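Local coordinates for putative nisin-resistance protein (Streptococcus agalactiae 515, PDB 4Y68), which probably cleaves the lantibiotic nisin as a lipoprotein serine peptidase of family S41, and so protects the bacterium against it, at residues Lys89-Leu94 / Leu268-Gly273; Thr254-Thr259 / Gly273-Arg278; Gln56-Arg61 / Gln80-Tyr85; His224-Ser229 / Gln248-Tyr253. All coordinates share one frame; numbering follows the deposited sequence.

Contact 1: residues Lys89-Leu94 / Leu268-Gly273; sequences KHSQIL and LALTTG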
loop_
_atom_site.group_PDB
_atom_site.type_symbol
_atom_site.label_atom_id
_atom_site.label_comp_id
_atom_site.label_asym_id
_atom_site.label_seq_id
_atom_site.Cartn_x
_atom_site.Cartn_y
_atom_site.Cartn_z
ATOM N N LYS A 89 -7.399 11.958 3.206
ATOM C CA LYS A 89 -6.113 12.335 2.615
ATOM C C LYS A 89 -5.411 11.212 1.836
ATOM O O LYS A 89 -4.419 11.457 1.172
ATOM C CB LYS A 89 -5.169 12.851 3.701
ATOM C CG LYS A 89 -4.582 11.789 4.585
ATOM C CD LYS A 89 -3.729 12.417 5.690
ATOM C CE LYS A 89 -2.486 11.581 5.988
ATOM N NZ LYS A 89 -2.190 11.374 7.470
ATOM N N HIS A 90 -5.907 9.984 1.935
ATOM C CA HIS A 90 -5.301 8.873 1.218
ATOM C C HIS A 90 -6.022 8.687 -0.125
ATOM O O HIS A 90 -5.620 7.873 -0.957
ATOM C CB HIS A 90 -5.357 7.601 2.075
ATOM C CG HIS A 90 -4.423 6.512 1.635
ATOM N ND1 HIS A 90 -4.535 5.212 2.087
ATOM C CD2 HIS A 90 -3.347 6.531 0.809
ATOM C CE1 HIS A 90 -3.583 4.476 1.544
ATOM N NE2 HIS A 90 -2.848 5.252 0.761
ATOM N N SER A 91 -7.084 9.461 -0.339
ATOM C CA SER A 91 -7.843 9.350 -1.577
ATOM C C SER A 91 -7.390 10.374 -2.610
ATOM O O SER A 91 -6.939 11.452 -2.246
ATOM C CB SER A 91 -9.334 9.511 -1.306
ATOM O OG SER A 91 -9.850 8.443 -0.522
ATOM N N GLN A 92 -7.525 10.043 -3.896
ATOM C CA GLN A 92 -7.264 11.015 -4.967
ATOM C C GLN A 92 -7.676 10.500 -6.337
ATOM O O GLN A 92 -7.986 9.320 -6.505
ATOM C CB GLN A 92 -5.779 11.399 -5.003
ATOM C CG GLN A 92 -4.838 10.225 -5.163
ATOM C CD GLN A 92 -3.381 10.623 -5.002
ATOM O OE1 GLN A 92 -3.019 11.759 -5.275
ATOM N NE2 GLN A 92 -2.542 9.688 -4.546
ATOM N N ILE A 93 -7.688 11.408 -7.307
ATOM C CA ILE A 93 -7.918 11.085 -8.704
ATOM C C ILE A 93 -6.602 11.281 -9.461
ATOM O O ILE A 93 -6.032 12.368 -9.477
ATOM C CB ILE A 93 -9.033 11.964 -9.350
ATOM C CG1 ILE A 93 -8.796 13.455 -9.065
ATOM C CG2 ILE A 93 -10.397 11.594 -8.829
ATOM C CD1 ILE A 93 -9.662 14.058 -7.916
ATOM N N LEU A 94 -6.100 10.216 -10.063
ATOM C CA LEU A 94 -4.916 10.335 -10.893
ATOM C C LEU A 94 -5.305 10.280 -12.373
ATOM O O LEU A 94 -6.018 9.380 -12.806
ATOM C CB LEU A 94 -3.928 9.233 -10.540
ATOM C CG LEU A 94 -3.681 9.167 -9.029
ATOM C CD1 LEU A 94 -2.936 7.909 -8.651
ATOM C CD2 LEU A 94 -2.917 10.410 -8.584
ATOM N N LEU A 268 -9.527 6.535 -9.992
ATOM C CA LEU A 268 -9.980 7.004 -8.696
ATOM C C LEU A 268 -9.471 6.047 -7.624
ATOM O O LEU A 268 -9.918 4.908 -7.558
ATOM C CB LEU A 268 -11.509 7.111 -8.651
ATOM C CG LEU A 268 -12.167 7.289 -7.265
ATOM C CD1 LEU A 268 -11.836 8.629 -6.624
ATOM C CD2 LEU A 268 -13.689 7.104 -7.323
ATOM N N ALA A 269 -8.513 6.513 -6.819
ATOM C CA ALA A 269 -8.065 5.815 -5.626
ATOM C C ALA A 269 -8.913 6.240 -4.429
ATOM O O ALA A 269 -8.768 7.345 -3.932
ATOM C CB ALA A 269 -6.602 6.100 -5.355
ATOM N N LEU A 270 -9.766 5.349 -3.954
ATOM C CA LEU A 270 -10.772 5.693 -2.938
ATOM C C LEU A 270 -10.579 4.933 -1.620
ATOM O O LEU A 270 -10.473 3.706 -1.619
ATOM C CB LEU A 270 -12.179 5.415 -3.491
ATOM C CG LEU A 270 -13.378 5.774 -2.616
ATOM C CD1 LEU A 270 -13.302 7.246 -2.210
ATOM C CD2 LEU A 270 -14.678 5.511 -3.367
ATOM N N THR A 271 -10.559 5.651 -0.498
ATOM C CA THR A 271 -10.336 5.005 0.790
ATOM C C THR A 271 -11.616 4.351 1.277
ATOM O O THR A 271 -12.667 4.993 1.327
ATOM C CB THR A 271 -9.827 6.012 1.824
ATOM O OG1 THR A 271 -8.624 6.613 1.331
ATOM C CG2 THR A 271 -9.554 5.329 3.146
ATOM N N THR A 272 -11.547 3.074 1.622
ATOM C CA THR A 272 -12.766 2.329 1.920
ATOM C C THR A 272 -12.672 1.537 3.216
ATOM O O THR A 272 -13.657 1.003 3.687
ATOM C CB THR A 272 -13.098 1.363 0.781
ATOM O OG1 THR A 272 -12.008 0.447 0.625
ATOM C CG2 THR A 272 -13.278 2.133 -0.516
ATOM N N GLY A 273 -11.481 1.477 3.792
ATOM C CA GLY A 273 -11.255 0.635 4.949
ATOM C C GLY A 273 -10.335 1.222 6.013
ATOM O O GLY A 273 -9.253 1.740 5.723
HETATM O O HOH W 1 -8.201 8.620 3.266
#
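Ser91 and Thr271 meet hydroxyl to hydroxyl, Ser91 OG donating to Thr271 OG1 at 2.9 Å. The serine oxygen can do this because it stands beside its own backbone N, opposite the carbonyl carbon (chi1 -66°). Thr271 OG1 is also bonded to Asn257 OD1 and accepts a hydrogen bond from a water, 2.8 Å from OG1, that in turn accepts from His90 N. Small hydroxyl residues suit this tight end, where His90 CB comes to 3.5 Å from Thr271 OG1. The imidazole itself points on to Ser228, bonding its OG through NE2, which is consistent with the serine-histidine pair of a peptidase.

Further along, the backbones form a short antiparallel ladder. Gln92 N gives a bond of 3.0 Å to Ala269 O in the carbonyl plane, and Ala269 N returns one of 2.9 Å to Gln92 O. The Ala269 methyl packs close over Gln92 O, CB to O 3.7 Å, whereas the exposed Gln92 side chain on the same face touches that methyl only loosely, CG to CB 4.5 Å, toward solvent. On the opposite face the branched chains of Ile93 and Leu268 cross obliquely, CG2 to CD1 4.0 Å. That apolar face is covered by Val83 of helix 72-87 and, at Leu268, by Ile39 of helix 32-46, while strand 256-261 pairs with strand 267-276.

Contact 2: residues Thr254-Thr259 / Gly273-Arg278; sequences TTVNET and GIVSDR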
loop_
_atom_site.group_PDB
_atom_site.type_symbol
_atom_site.label_atom_id
_atom_site.label_comp_id
_atom_site.label_asym_id
_atom_site.label_seq_id
_atom_site.Cartn_x
_atom_site.Cartn_y
_atom_site.Cartn_z
ATOM N N THR A 254 -2.341 4.718 6.733
ATOM C CA THR A 254 -2.811 3.407 7.110
ATOM C C THR A 254 -4.323 3.364 6.900
ATOM O O THR A 254 -5.104 3.416 7.845
ATOM C CB THR A 254 -2.429 3.056 8.575
ATOM O OG1 THR A 254 -2.599 4.212 9.414
ATOM C CG2 THR A 254 -0.955 2.622 8.648
ATOM N N THR A 255 -4.722 3.304 5.631
ATOM C CA THR A 255 -6.079 2.926 5.277
ATOM C C THR A 255 -6.037 2.115 3.999
ATOM O O THR A 255 -5.145 2.294 3.159
ATOM C CB THR A 255 -7.019 4.141 5.097
ATOM O OG1 THR A 255 -6.369 5.156 4.311
ATOM C CG2 THR A 255 -7.403 4.714 6.455
ATOM N N VAL A 256 -7.000 1.214 3.852
ATOM C CA VAL A 256 -7.135 0.472 2.607
ATOM C C VAL A 256 -7.849 1.314 1.531
ATOM O O VAL A 256 -8.878 1.953 1.793
ATOM C CB VAL A 256 -7.880 -0.850 2.859
ATOM C CG1 VAL A 256 -8.395 -1.449 1.546
ATOM C CG2 VAL A 256 -6.964 -1.832 3.605
ATOM N N ASN A 257 -7.289 1.352 0.329
ATOM C CA ASN A 257 -7.978 1.944 -0.815
ATOM C C ASN A 257 -8.484 0.905 -1.801
ATOM O O ASN A 257 -7.940 -0.201 -1.899
ATOM C CB ASN A 257 -7.072 2.907 -1.583
ATOM C CG ASN A 257 -6.732 4.152 -0.791
ATOM O OD1 ASN A 257 -7.376 4.462 0.215
ATOM N ND2 ASN A 257 -5.702 4.872 -1.244
ATOM N N GLU A 258 -9.527 1.278 -2.529
ATOM C CA GLU A 258 -9.962 0.519 -3.691
ATOM C C GLU A 258 -9.795 1.458 -4.876
ATOM O O GLU A 258 -9.981 2.670 -4.738
ATOM C CB GLU A 258 -11.403 0.031 -3.538
ATOM C CG GLU A 258 -11.640 -0.789 -2.254
ATOM C CD GLU A 258 -13.117 -1.135 -1.998
ATOM O OE1 GLU A 258 -13.990 -0.672 -2.755
ATOM O OE2 GLU A 258 -13.409 -1.873 -1.023
ATOM N N THR A 259 -9.400 0.921 -6.028
ATOM C CA THR A 259 -9.060 1.783 -7.143
ATOM C C THR A 259 -9.983 1.492 -8.311
ATOM O O THR A 259 -10.173 0.337 -8.683
ATOM C CB THR A 259 -7.582 1.609 -7.558
ATOM O OG1 THR A 259 -6.735 2.020 -6.475
ATOM C CG2 THR A 259 -7.263 2.462 -8.785
ATOM N N GLY A 273 -11.481 1.477 3.792
ATOM C CA GLY A 273 -11.255 0.635 4.949
ATOM C C GLY A 273 -10.335 1.222 6.013
ATOM O O GLY A 273 -9.253 1.740 5.723
ATOM N N ILE A 274 -10.814 1.173 7.247
ATOM C CA ILE A 274 -10.005 1.421 8.429
ATOM C C ILE A 274 -9.270 0.139 8.713
ATOM O O ILE A 274 -9.734 -0.925 8.302
ATOM C CB ILE A 274 -10.875 1.837 9.634
ATOM C CG1 ILE A 274 -11.105 3.335 9.590
ATOM C CG2 ILE A 274 -10.204 1.496 10.948
ATOM C CD1 ILE A 274 -11.939 3.730 8.478
ATOM N N VAL A 275 -8.146 0.220 9.414
ATOM C CA VAL A 275 -7.226 -0.910 9.512
ATOM C C VAL A 275 -6.913 -1.300 10.968
ATOM O O VAL A 275 -6.829 -0.444 11.856
ATOM C CB VAL A 275 -5.914 -0.582 8.754
ATOM C CG1 VAL A 275 -4.777 -1.457 9.212
ATOM C CG2 VAL A 275 -6.111 -0.733 7.233
ATOM N N SER A 276 -6.738 -2.592 11.228
ATOM C CA SER A 276 -6.175 -2.997 12.515
ATOM C C SER A 276 -5.175 -4.118 12.318
ATOM O O SER A 276 -5.325 -4.915 11.417
ATOM C CB SER A 276 -7.281 -3.417 13.479
ATOM O OG SER A 276 -8.073 -4.402 12.869
ATOM N N ASP A 277 -4.147 -4.165 13.152
ATOM C CA ASP A 277 -3.129 -5.198 13.045
ATOM C C ASP A 277 -3.555 -6.449 13.836
ATOM O O ASP A 277 -4.644 -6.467 14.428
ATOM C CB ASP A 277 -1.753 -4.664 13.504
ATOM C CG ASP A 277 -1.735 -4.215 14.959
ATOM O OD1 ASP A 277 -2.480 -4.759 15.790
ATOM O OD2 ASP A 277 -0.955 -3.299 15.278
ATOM N N ARG A 278 -2.724 -7.493 13.802
ATOM C CA ARG A 278 -3.017 -8.769 14.480
ATOM C C ARG A 278 -3.247 -8.578 15.984
ATOM O O ARG A 278 -3.968 -9.348 16.609
ATOM C CB ARG A 278 -1.874 -9.788 14.267
ATOM C CG ARG A 278 -2.043 -10.671 13.035
ATOM C CD ARG A 278 -0.924 -11.747 12.901
ATOM N NE ARG A 278 0.354 -11.073 12.916
ATOM C CZ ARG A 278 1.080 -10.801 11.839
ATOM N NH1 ARG A 278 0.707 -11.217 10.628
ATOM N NH2 ARG A 278 2.213 -10.120 11.991
#
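The carbonyl oxygen of Val256 is gripped by two successive N-H groups: Gly273 N reaches Val256 O at 3.3 Å in a weak bond, and Thr272 N also donates to it. Two residues of one strand facing a single residue of the other make a classic beta bulge, set here in the antiparallel hairpin of strands 256-261 and 267-276. The return bond is sounder, Val256 N to Gly273 O at 3.0 Å, although its donor is tilted 26° from the carbonyl plane. Glycine suits this place because Val256 CB stands directly across the pair, and a residue without a side chain leaves that approach clear.

Gly273 O also lies against Thr255, whose CB comes to 3.3 Å and CG2 to 3.6 Å from it. Thr255 turns its methyl beside its backbone N and its OG1 between the N and the carbonyl carbon (chi1 45°). This sends the hydroxyl away to Asn285 OD1 and His90 ND1, so a threonine can pack with one branch and hold polar partners with the other. Its second-shell bond to the imidazole probably helps fix how that ring is turned.

Beyond the bulge the contact becomes apolar. Val275 leans toward segment 254-259 and is backed by Leu235 of helix 229-235, while Val256 rests on Phe182 and Tyr184 of strand 180-185. Compact beta-branched chains suit this place beside the buried Val275; the two valines cross at about a right angle, with Val256 CG2 3.9 Å from Val275 CG2.

Contact 3: residues Gln56-Arg61 / Gln80-Tyr85; sequences QIIRQR and QEAVRY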
loop_
_atom_site.group_PDB
_atom_site.type_symbol
_atom_site.label_atom_id
_atom_site.label_comp_id
_atom_site.label_asym_id
_atom_site.label_seq_id
_atom_site.Cartn_x
_atom_site.Cartn_y
_atom_site.Cartn_z
ATOM N N GLN A 56 -23.072 16.206 1.662
ATOM C CA GLN A 56 -23.907 16.853 0.642
ATOM C C GLN A 56 -23.724 18.301 0.947
ATOM O O GLN A 56 -23.496 18.618 2.081
ATOM C CB GLN A 56 -25.359 16.437 0.734
ATOM C CG GLN A 56 -25.933 16.699 2.073
ATOM C CD GLN A 56 -26.332 15.423 2.757
ATOM O OE1 GLN A 56 -26.189 14.334 2.178
ATOM N NE2 GLN A 56 -26.846 15.537 3.998
ATOM N N ILE A 57 -23.802 19.183 -0.024
ATOM C CA ILE A 57 -23.297 20.572 0.146
ATOM C C ILE A 57 -22.013 20.596 -0.601
ATOM O O ILE A 57 -21.921 21.262 -1.626
ATOM C CB ILE A 57 -23.004 21.063 1.607
ATOM C CG1 ILE A 57 -24.282 21.281 2.426
ATOM C CG2 ILE A 57 -22.194 22.377 1.587
ATOM C CD1 ILE A 57 -23.997 21.553 3.907
ATOM N N ILE A 58 -21.017 19.855 -0.098
ATOM C CA ILE A 58 -19.799 19.664 -0.880
ATOM C C ILE A 58 -20.177 18.963 -2.177
ATOM O O ILE A 58 -19.804 19.411 -3.265
ATOM C CB ILE A 58 -18.726 18.862 -0.133
ATOM C CG1 ILE A 58 -18.084 19.722 0.954
ATOM C CG2 ILE A 58 -17.641 18.415 -1.099
ATOM C CD1 ILE A 58 -17.201 18.910 1.936
ATOM N N ARG A 59 -20.968 17.901 -2.064
ATOM C CA ARG A 59 -21.379 17.161 -3.244
ATOM C C ARG A 59 -22.301 18.009 -4.129
ATOM O O ARG A 59 -22.132 18.056 -5.354
ATOM C CB ARG A 59 -22.077 15.850 -2.868
ATOM C CG ARG A 59 -22.859 15.274 -4.038
ATOM C CD ARG A 59 -23.304 13.825 -3.858
ATOM N NE ARG A 59 -23.477 13.181 -5.162
ATOM C CZ ARG A 59 -23.724 11.881 -5.331
ATOM N NH1 ARG A 59 -23.861 11.085 -4.279
ATOM N NH2 ARG A 59 -23.837 11.374 -6.549
ATOM N N GLN A 60 -23.276 18.669 -3.510
ATOM C CA GLN A 60 -24.181 19.549 -4.247
ATOM C C GLN A 60 -23.392 20.645 -4.947
ATOM O O GLN A 60 -23.605 20.915 -6.127
ATOM C CB GLN A 60 -25.244 20.150 -3.311
ATOM C CG GLN A 60 -26.045 21.317 -3.904
ATOM C CD GLN A 60 -25.396 22.690 -3.654
ATOM O OE1 GLN A 60 -24.594 22.872 -2.715
ATOM N NE2 GLN A 60 -25.743 23.663 -4.498
ATOM N N ARG A 61 -22.455 21.257 -4.230
ATOM C CA ARG A 61 -21.648 22.317 -4.823
ATOM C C ARG A 61 -20.853 21.785 -6.012
ATOM O O ARG A 61 -20.629 22.484 -7.008
ATOM C CB ARG A 61 -20.700 22.925 -3.794
ATOM C CG ARG A 61 -19.812 24.001 -4.402
ATOM C CD ARG A 61 -19.112 24.856 -3.341
ATOM N NE ARG A 61 -18.227 24.070 -2.488
ATOM C CZ ARG A 61 -18.449 23.825 -1.204
ATOM N NH1 ARG A 61 -19.521 24.320 -0.605
ATOM N NH2 ARG A 61 -17.590 23.094 -0.513
ATOM N N GLN A 80 -12.458 17.224 -6.919
ATOM C CA GLN A 80 -11.318 17.050 -6.033
ATOM C C GLN A 80 -11.667 17.260 -4.553
ATOM O O GLN A 80 -11.244 16.468 -3.690
ATOM C CB GLN A 80 -10.210 18.003 -6.457
ATOM C CG GLN A 80 -8.888 17.871 -5.712
ATOM C CD GLN A 80 -7.773 18.698 -6.391
ATOM O OE1 GLN A 80 -8.054 19.613 -7.177
ATOM N NE2 GLN A 80 -6.514 18.359 -6.107
ATOM N N GLU A 81 -12.427 18.316 -4.252
ATOM C CA GLU A 81 -12.799 18.597 -2.857
ATOM C C GLU A 81 -13.647 17.444 -2.316
ATOM O O GLU A 81 -13.469 16.994 -1.190
ATOM C CB GLU A 81 -13.554 19.936 -2.738
ATOM C CG GLU A 81 -14.008 20.262 -1.317
ATOM C CD GLU A 81 -14.967 21.464 -1.203
ATOM O OE1 GLU A 81 -15.692 21.813 -2.170
ATOM O OE2 GLU A 81 -14.996 22.054 -0.104
ATOM N N ALA A 82 -14.558 16.962 -3.146
ATOM C CA ALA A 82 -15.449 15.873 -2.783
ATOM C C ALA A 82 -14.666 14.588 -2.525
ATOM O O ALA A 82 -14.942 13.871 -1.580
ATOM C CB ALA A 82 -16.491 15.657 -3.891
ATOM N N VAL A 83 -13.691 14.301 -3.379
ATOM C CA VAL A 83 -12.863 13.116 -3.195
ATOM C C VAL A 83 -12.069 13.225 -1.907
ATOM O O VAL A 83 -12.051 12.301 -1.098
ATOM C CB VAL A 83 -11.907 12.898 -4.390
ATOM C CG1 VAL A 83 -10.921 11.779 -4.099
ATOM C CG2 VAL A 83 -12.704 12.557 -5.640
ATOM N N ARG A 84 -11.424 14.367 -1.713
ATOM C CA ARG A 84 -10.616 14.596 -0.523
ATOM C C ARG A 84 -11.468 14.550 0.747
ATOM O O ARG A 84 -11.022 14.044 1.767
ATOM C CB ARG A 84 -9.881 15.942 -0.630
ATOM C CG ARG A 84 -9.185 16.400 0.651
ATOM C CD ARG A 84 -8.266 15.317 1.211
ATOM N NE ARG A 84 -7.538 15.729 2.408
ATOM C CZ ARG A 84 -7.972 15.539 3.651
ATOM N NH1 ARG A 84 -9.148 14.962 3.859
ATOM N NH2 ARG A 84 -7.241 15.933 4.688
ATOM N N TYR A 85 -12.704 15.045 0.683
ATOM C CA TYR A 85 -13.554 15.032 1.872
ATOM C C TYR A 85 -14.142 13.649 2.077
ATOM O O TYR A 85 -14.125 13.115 3.191
ATOM C CB TYR A 85 -14.691 16.071 1.792
ATOM C CG TYR A 85 -15.536 16.057 3.045
ATOM C CD1 TYR A 85 -16.584 15.152 3.180
ATOM C CD2 TYR A 85 -15.254 16.914 4.130
ATOM C CE1 TYR A 85 -17.342 15.088 4.352
ATOM C CE2 TYR A 85 -16.019 16.868 5.317
ATOM C CZ TYR A 85 -17.062 15.952 5.409
ATOM O OH TYR A 85 -17.833 15.873 6.540
HETATM O O HOH W 2 -17.349 20.402 -3.725
#
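The Tyr85 ring receives Ile58 over one face, CD1 standing 3.8 Å from the ring centroid and 27° off its normal, a CH-pi contact shifted toward the CG-CD2 side of the ring. The Arg61 guanidinium has Ile57 O and Ile58 CA of its own helix over one face, and meets the Glu81 carboxylate at its edge, the two planes 37° apart. Here both carboxylate oxygens close on one nitrogen: Arg61 NH2 lies 2.8 Å from Glu81 OE1, in a good bond on the syn side, and, in a weak bond, 2.8 Å from Glu81 OE2. Arg61 NE adds a weak bond to OE1.

These residues join the antiparallel helices 55-66 and 72-87, whose short segments run 9.2 Å apart; with helix 32-46 they form a small helical bundle. Ile58 is the apolar wedge between them, its CG2 lying 4.1 Å from Ala82 CB. Alanine suits the close approach, and Leu40 and Trp55 cover it further. The long ionic chains bridge the outer side, where Arg61 bends at chi3 (62°) to bring its head round to Glu81. A water gives one bond to Ile58 O and another, of 2.7 Å, to Glu81 OE1.

Contact 4: residues His224-Ser229 / Gln248-Tyr253; sequences HKTASS and QATAGY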
loop_
_atom_site.group_PDB
_atom_site.type_symbol
_atom_site.label_atom_id
_atom_site.label_comp_id
_atom_site.label_asym_id
_atom_site.label_seq_id
_atom_site.Cartn_x
_atom_site.Cartn_y
_atom_site.Cartn_z
ATOM N N HIS A 224 9.827 8.700 7.939
ATOM C CA HIS A 224 8.602 9.483 7.790
ATOM C C HIS A 224 7.928 9.311 6.424
ATOM O O HIS A 224 6.733 9.562 6.279
ATOM C CB HIS A 224 8.889 10.974 8.030
ATOM C CG HIS A 224 9.014 11.344 9.476
ATOM N ND1 HIS A 224 8.161 10.858 10.447
ATOM C CD2 HIS A 224 9.901 12.144 10.121
ATOM C CE1 HIS A 224 8.512 11.349 11.625
ATOM N NE2 HIS A 224 9.563 12.132 11.455
ATOM N N LYS A 225 8.687 8.885 5.420
ATOM C CA LYS A 225 8.137 8.740 4.073
ATOM C C LYS A 225 7.497 7.364 3.850
ATOM O O LYS A 225 6.690 7.191 2.940
ATOM C CB LYS A 225 9.218 8.985 3.018
ATOM C CG LYS A 225 9.665 10.443 2.883
ATOM C CD LYS A 225 10.270 10.688 1.484
ATOM C CE LYS A 225 11.075 11.987 1.401
ATOM N NZ LYS A 225 10.374 13.160 2.016
ATOM N N THR A 226 7.854 6.393 4.678
ATOM C CA THR A 226 7.263 5.047 4.577
ATOM C C THR A 226 5.748 5.118 4.583
ATOM O O THR A 226 5.169 5.506 5.587
ATOM C CB THR A 226 7.732 4.151 5.739
ATOM O OG1 THR A 226 9.158 4.072 5.710
ATOM C CG2 THR A 226 7.119 2.730 5.616
ATOM N N ALA A 227 5.094 4.726 3.497
ATOM C CA ALA A 227 3.653 4.973 3.400
ATOM C C ALA A 227 2.837 3.869 2.735
ATOM O O ALA A 227 3.323 3.139 1.880
ATOM C CB ALA A 227 3.402 6.295 2.638
ATOM N N SER A 228 1.573 3.785 3.127
ATOM C CA SER A 228 0.566 3.110 2.321
ATOM C C SER A 228 0.822 1.598 2.275
ATOM O O SER A 228 0.886 0.962 3.324
ATOM C CB SER A 228 0.533 3.722 0.915
ATOM O OG SER A 228 -0.754 3.576 0.331
ATOM N N SER A 229 0.983 1.035 1.079
ATOM C CA SER A 229 1.277 -0.395 0.940
ATOM C C SER A 229 2.453 -0.799 1.825
ATOM O O SER A 229 2.489 -1.901 2.391
ATOM C CB SER A 229 1.596 -0.743 -0.514
ATOM O OG SER A 229 0.433 -0.879 -1.313
ATOM N N GLN A 248 11.781 6.066 12.470
ATOM C CA GLN A 248 10.783 7.066 12.845
ATOM C C GLN A 248 9.388 6.632 12.462
ATOM O O GLN A 248 9.214 5.698 11.684
ATOM C CB GLN A 248 11.108 8.406 12.201
ATOM C CG GLN A 248 12.441 8.928 12.677
ATOM C CD GLN A 248 13.226 9.557 11.563
ATOM O OE1 GLN A 248 12.817 10.586 11.003
ATOM N NE2 GLN A 248 14.354 8.927 11.202
ATOM N N ALA A 249 8.408 7.317 13.027
ATOM C CA ALA A 249 7.008 7.122 12.686
ATOM C C ALA A 249 6.798 7.189 11.181
ATOM O O ALA A 249 7.431 7.975 10.487
ATOM C CB ALA A 249 6.146 8.164 13.393
ATOM N N THR A 250 5.901 6.358 10.677
ATOM C CA THR A 250 5.615 6.356 9.244
ATOM C C THR A 250 4.688 7.505 8.806
ATOM O O THR A 250 4.267 8.321 9.619
ATOM C CB THR A 250 5.009 5.023 8.860
ATOM O OG1 THR A 250 3.796 4.842 9.585
ATOM C CG2 THR A 250 5.959 3.916 9.277
ATOM N N ALA A 251 4.342 7.560 7.524
ATOM C CA ALA A 251 3.689 8.751 6.973
ATOM C C ALA A 251 2.253 8.889 7.439
ATOM O O ALA A 251 1.711 9.986 7.441
ATOM C CB ALA A 251 3.743 8.735 5.444
ATOM N N GLY A 252 1.629 7.785 7.824
ATOM C CA GLY A 252 0.258 7.835 8.310
ATOM C C GLY A 252 -0.778 7.700 7.213
ATOM O O GLY A 252 -1.738 8.471 7.168
ATOM N N TYR A 253 -0.598 6.718 6.326
ATOM C CA TYR A 253 -1.586 6.453 5.271
ATOM C C TYR A 253 -2.093 5.035 5.466
ATOM O O TYR A 253 -2.247 4.249 4.514
ATOM C CB TYR A 253 -0.988 6.688 3.872
ATOM C CG TYR A 253 -0.779 8.173 3.588
ATOM C CD1 TYR A 253 -1.710 8.903 2.871
ATOM C CD2 TYR A 253 0.331 8.840 4.075
ATOM C CE1 TYR A 253 -1.543 10.252 2.635
ATOM C CE2 TYR A 253 0.510 10.199 3.860
ATOM C CZ TYR A 253 -0.430 10.897 3.132
ATOM O OH TYR A 253 -0.251 12.241 2.897
HETATM O O HOH W 3 4.972 10.747 10.444
#
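Two irregular loops, 224-229 and 248-253, run side by side with end-to-end directions 31° apart, joined by a nearly straight bond of 2.9 Å from Ala251 N to Thr226 O. At the exposed end His224 turns its ring back over the other loop. Gln248 CB sits over one face of it, 4.1 Å from the centroid, with the amide plane almost perpendicular to the ring. His224 ND1 makes a weak bond of 3.0 Å to Ala249 O, and a water that donates to Thr250 O lies near the same nitrogen. A flat ring suits this exposed end, packing by its face while its nitrogen meets a carbonyl.

Further in, the contacts are made by methyls and short chains, with the Tyr253 ring beside them. Ala227 CB touches Ala251 CB at 3.7 Å and lies 4.2 Å from Tyr253 CD2. Thr226 and Thr250 meet through their carbon branches, Thr250 CG2 to Thr226 CB 4.0 Å, which leaves Thr226 OG1 for Leu157 O and Thr250 OG1 for Glu231 OE2.

Glu231, on helix 229-235, ties both loops: its OE1 accepts from Ser228 N and Tyr253 N, and its OE2 from Gly252 N. One carboxylate thus probably helps fix Ser228, which has a positive phi (68°) and whose OG bonds His90 NE2. A serine at a helix start, paired with a histidine, is consistent with the nucleophile of an S41 peptidase.

Overall arrangement
Contact 3 is the surface member, a helix pair about 26 Å from contact 4 between centres, and it alone is closed by a salt bridge over an apolar wedge. Contacts 1 and 2 share strand 267-276 of the antiparallel sheet and lean on backbone hydrogen bonds: contact 1 is partly buried and water-linked, contact 2 buried and apolar beyond its bulge. Contact 4 uses loops in place of strands, small residues and a shared carboxylate. Helix 72-87 of contact 3 is followed, after a short loop, by strand 92-94 of contact 1, while segments 248-253 and 254-259 are continuous. The loop around His90 thus draws contacts 1, 2 and 4 together at the likely active site.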